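Local coordinates for protein kinase A regulatory subunit, putative (Trypanosoma cruzi, PDB 6FTF) that probably holds the kinase catalytic subunit in check and binds nucleoside analogues, rather than cyclic AMP, in its cyclic nucleotide-binding domains, at residues N240-V245 against Y286-L291. Sequence-based numbering, arbitrary orientation.
Sequences NNHRTV and YYQNVL. With 7CI (7-cyano-7-deazainosine), chain E.
The contact closes the nucleoside pocket of the second cyclic nucleotide-binding domain. Here the phosphate-binding cassette, with helix 235-240 and the loop after it, meets helix 285-293, which lies at the carbonyl and nitrile edge of the base and probably corresponds to the C-terminal lid of protein kinase A regulatory subunits. Tyr287 and His242 reach for each other from opposite directions. Tyr287 OH lies 2.7 Å from His242 NE2, in the plane of the imidazole, and the hydrogen bond is nearly straight (174°). The two rings meet rim to rim, with their planes 46° apart. The other ring nitrogen, ND1, donates to the carbonyl oxygen of the next residue, Arg243 O, at 2.8 Å. This second bond also lies in the ring plane, so both nitrogens are held and the ring's rotation is fixed. If the imidazole is neutral, its proton sits on ND1, and the Tyr287 hydroxyl would then probably donate to NE2. The side-chain amide of Asn240 also comes up to the edge of the Tyr287 ring, near the hydroxyl.

Val245 joins the loop to the helix by apolar contacts. Its CG1 packs on Val290 CG1 at 3.9 Å, and its CG2 meets Tyr287 CD1 at 4.0 Å. The same CG2 is 3.3 Å from the nitrile nitrogen N4 of 7-cyano-7-deazainosine. In Tyr286 CG stands anti to the backbone N (chi1 174°), which brings the ring edge to the nitrile, with CD2 3.1 Å from N4. Its hydroxyl shares a water with Val245 O and also bonds to Arg215 N. Tyr287 N gives a weak bond to the base oxygen O5. Val245 N gives another to the ribose oxygen O4, and Glu237 also bonds to the ligand.

The ligand thus adds links between cassette and lid, so its binding probably favours the closed lid.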
loop_
_atom_site.group_PDB
_atom_site.type_symbol
_atom_site.label_atom_id
_atom_site.label_comp_id
_atom_site.label_asym_id
_atom_site.label_seq_id
_atom_site.Cartn_x
_atom_site.Cartn_y
_atom_site.Cartn_z
ATOM N N ASN A 240 -2.746 -7.887 -14.446
ATOM C CA ASN A 240 -3.560 -8.370 -15.553
ATOM C C ASN A 240 -4.899 -8.941 -15.112
ATOM O O ASN A 240 -5.634 -9.491 -15.941
ATOM C CB ASN A 240 -2.744 -9.336 -16.403
ATOM C CG ASN A 240 -1.623 -8.629 -17.138
ATOM O OD1 ASN A 240 -1.815 -7.498 -17.621
ATOM N ND2 ASN A 240 -0.464 -9.260 -17.243
ATOM N N ASN A 241 -5.251 -8.790 -13.841
ATOM C CA ASN A 241 -6.597 -9.066 -13.337
ATOM C C ASN A 241 -7.069 -10.487 -13.646
ATOM O O ASN A 241 -8.126 -10.708 -14.249
ATOM C CB ASN A 241 -7.591 -8.034 -13.869
ATOM C CG ASN A 241 -7.364 -6.673 -13.300
ATOM O OD1 ASN A 241 -7.162 -6.510 -12.107
ATOM N ND2 ASN A 241 -7.397 -5.675 -14.161
ATOM N N HIS A 242 -6.305 -11.462 -13.158
ATOM C CA HIS A 242 -6.691 -12.861 -13.319
ATOM C C HIS A 242 -6.294 -13.642 -12.070
ATOM O O HIS A 242 -5.486 -13.181 -11.256
ATOM C CB HIS A 242 -6.097 -13.478 -14.596
ATOM C CG HIS A 242 -4.603 -13.400 -14.672
ATOM N ND1 HIS A 242 -3.774 -14.176 -13.895
ATOM C CD2 HIS A 242 -3.785 -12.619 -15.419
ATOM C CE1 HIS A 242 -2.514 -13.868 -14.157
ATOM N NE2 HIS A 242 -2.492 -12.928 -15.081
ATOM N N ARG A 243 -6.864 -14.833 -11.921
ATOM C CA ARG A 243 -6.493 -15.714 -10.822
ATOM C C ARG A 243 -5.072 -16.229 -11.024
ATOM O O ARG A 243 -4.495 -16.142 -12.096
ATOM C CB ARG A 243 -7.508 -16.856 -10.687
ATOM C CG ARG A 243 -8.907 -16.379 -10.309
ATOM C CD ARG A 243 -9.880 -17.517 -10.147
ATOM N NE ARG A 243 -9.741 -18.245 -8.888
ATOM C CZ ARG A 243 -10.390 -17.949 -7.766
ATOM N NH1 ARG A 243 -11.170 -16.902 -7.684
ATOM N NH2 ARG A 243 -10.242 -18.723 -6.698
ATOM N N THR A 244 -4.497 -16.787 -9.969
ATOM C CA THR A 244 -3.095 -17.190 -10.034
ATOM C C THR A 244 -2.900 -18.326 -11.025
ATOM O O THR A 244 -3.705 -19.258 -11.118
ATOM C CB THR A 244 -2.560 -17.571 -8.655
ATOM O OG1 THR A 244 -3.346 -18.635 -8.148
ATOM C CG2 THR A 244 -2.584 -16.402 -7.684
ATOM N N VAL A 245 -1.818 -18.225 -11.776
ATOM C CA VAL A 245 -1.512 -19.122 -12.871
ATOM C C VAL A 245 -0.333 -20.018 -12.573
ATOM O O VAL A 245 0.085 -20.791 -13.443
ATOM C CB VAL A 245 -1.329 -18.342 -14.188
ATOM C CG1 VAL A 245 -2.674 -17.820 -14.668
ATOM C CG2 VAL A 245 -0.379 -17.165 -13.995
ATOM N N TYR A 286 6.740 -18.712 -20.214
ATOM C CA TYR A 286 5.562 -19.514 -19.909
ATOM C C TYR A 286 4.326 -18.623 -19.749
ATOM O O TYR A 286 3.269 -18.883 -20.333
ATOM C CB TYR A 286 5.845 -20.353 -18.651
ATOM C CG TYR A 286 4.635 -21.106 -18.170
ATOM C CD1 TYR A 286 4.330 -22.368 -18.651
ATOM C CD2 TYR A 286 3.778 -20.539 -17.258
ATOM C CE1 TYR A 286 3.204 -23.041 -18.235
ATOM C CE2 TYR A 286 2.644 -21.206 -16.835
ATOM C CZ TYR A 286 2.368 -22.451 -17.331
ATOM O OH TYR A 286 1.237 -23.118 -16.933
ATOM N N TYR A 287 4.447 -17.551 -18.968
ATOM C CA TYR A 287 3.326 -16.644 -18.745
ATOM C C TYR A 287 2.861 -16.002 -20.034
ATOM O O TYR A 287 1.662 -15.790 -20.218
ATOM C CB TYR A 287 3.724 -15.553 -17.764
ATOM C CG TYR A 287 2.621 -14.590 -17.422
ATOM C CD1 TYR A 287 1.432 -15.025 -16.841
ATOM C CD2 TYR A 287 2.784 -13.236 -17.614
ATOM C CE1 TYR A 287 0.433 -14.140 -16.481
ATOM C CE2 TYR A 287 1.816 -12.334 -17.248
ATOM C CZ TYR A 287 0.636 -12.785 -16.679
ATOM O OH TYR A 287 -0.306 -11.866 -16.311
ATOM N N GLN A 288 3.788 -15.656 -20.933
ATOM C CA GLN A 288 3.350 -15.041 -22.177
ATOM C C GLN A 288 2.413 -15.971 -22.920
ATOM O O GLN A 288 1.470 -15.521 -23.578
ATOM C CB GLN A 288 4.531 -14.690 -23.089
ATOM C CG GLN A 288 5.568 -13.752 -22.528
ATOM C CD GLN A 288 4.985 -12.634 -21.726
ATOM O OE1 GLN A 288 4.220 -11.816 -22.233
ATOM N NE2 GLN A 288 5.365 -12.573 -20.454
ATOM N N ASN A 289 2.691 -17.272 -22.871
ATOM C CA ASN A 289 1.813 -18.237 -23.520
ATOM C C ASN A 289 0.477 -18.381 -22.791
ATOM O O ASN A 289 -0.563 -18.588 -23.432
ATOM C CB ASN A 289 2.517 -19.581 -23.645
ATOM C CG ASN A 289 1.664 -20.593 -24.339
ATOM O OD1 ASN A 289 1.201 -21.562 -23.731
ATOM N ND2 ASN A 289 1.408 -20.358 -25.617
ATOM N N VAL A 290 0.481 -18.291 -21.457
ATOM C CA VAL A 290 -0.772 -18.258 -20.709
ATOM C C VAL A 290 -1.640 -17.123 -21.217
ATOM O O VAL A 290 -2.847 -17.281 -21.446
ATOM C CB VAL A 290 -0.485 -18.104 -19.203
ATOM C CG1 VAL A 290 -1.755 -17.798 -18.433
ATOM C CG2 VAL A 290 0.128 -19.344 -18.644
ATOM N N LEU A 291 -1.042 -15.945 -21.384
ATOM C CA LEU A 291 -1.819 -14.801 -21.833
ATOM C C LEU A 291 -2.296 -15.003 -23.257
ATOM O O LEU A 291 -3.448 -14.679 -23.583
ATOM C CB LEU A 291 -1.007 -13.506 -21.731
ATOM C CG LEU A 291 -0.615 -13.056 -20.328
ATOM C CD1 LEU A 291 0.220 -11.795 -20.440
ATOM C CD2 LEU A 291 -1.836 -12.830 -19.457
HETATM C C1 7CI E . 4.740 -16.016 -10.697
HETATM N N1 7CI E . 4.701 -16.518 -12.123
HETATM O O1 7CI E . 3.818 -16.744 -9.916
HETATM C C2 7CI E . 5.747 -16.534 -12.931
HETATM N N2 7CI E . 7.028 -16.172 -12.684
HETATM O O2 7CI E . 4.982 -13.953 -9.564
HETATM C C3 7CI E . 7.940 -16.369 -13.658
HETATM N N3 7CI E . 7.556 -16.847 -14.920
HETATM O O3 7CI E . 2.375 -13.464 -9.786
HETATM C C4 7CI E . 6.259 -17.181 -15.200
HETATM N N4 7CI E . 2.221 -18.230 -15.788
HETATM C C5 7CI E . 5.293 -17.062 -14.178
HETATM O O5 7CI E . 6.002 -17.560 -16.378
HETATM C C6 7CI E . 3.868 -17.347 -14.044
HETATM C C7 7CI E . 3.585 -16.990 -12.733
HETATM C C8 7CI E . 2.976 -17.832 -14.999
HETATM C C9 7CI E . 4.327 -14.589 -10.598
HETATM C C10 7CI E . 2.907 -14.686 -10.381
HETATM C C11 7CI E . 2.836 -15.864 -9.385
HETATM C C12 7CI E . 1.436 -16.600 -9.349
HETATM O O4 7CI E . 0.994 -16.847 -10.638
HETATM O O HOH W 1 -0.603 -21.533 -15.904
#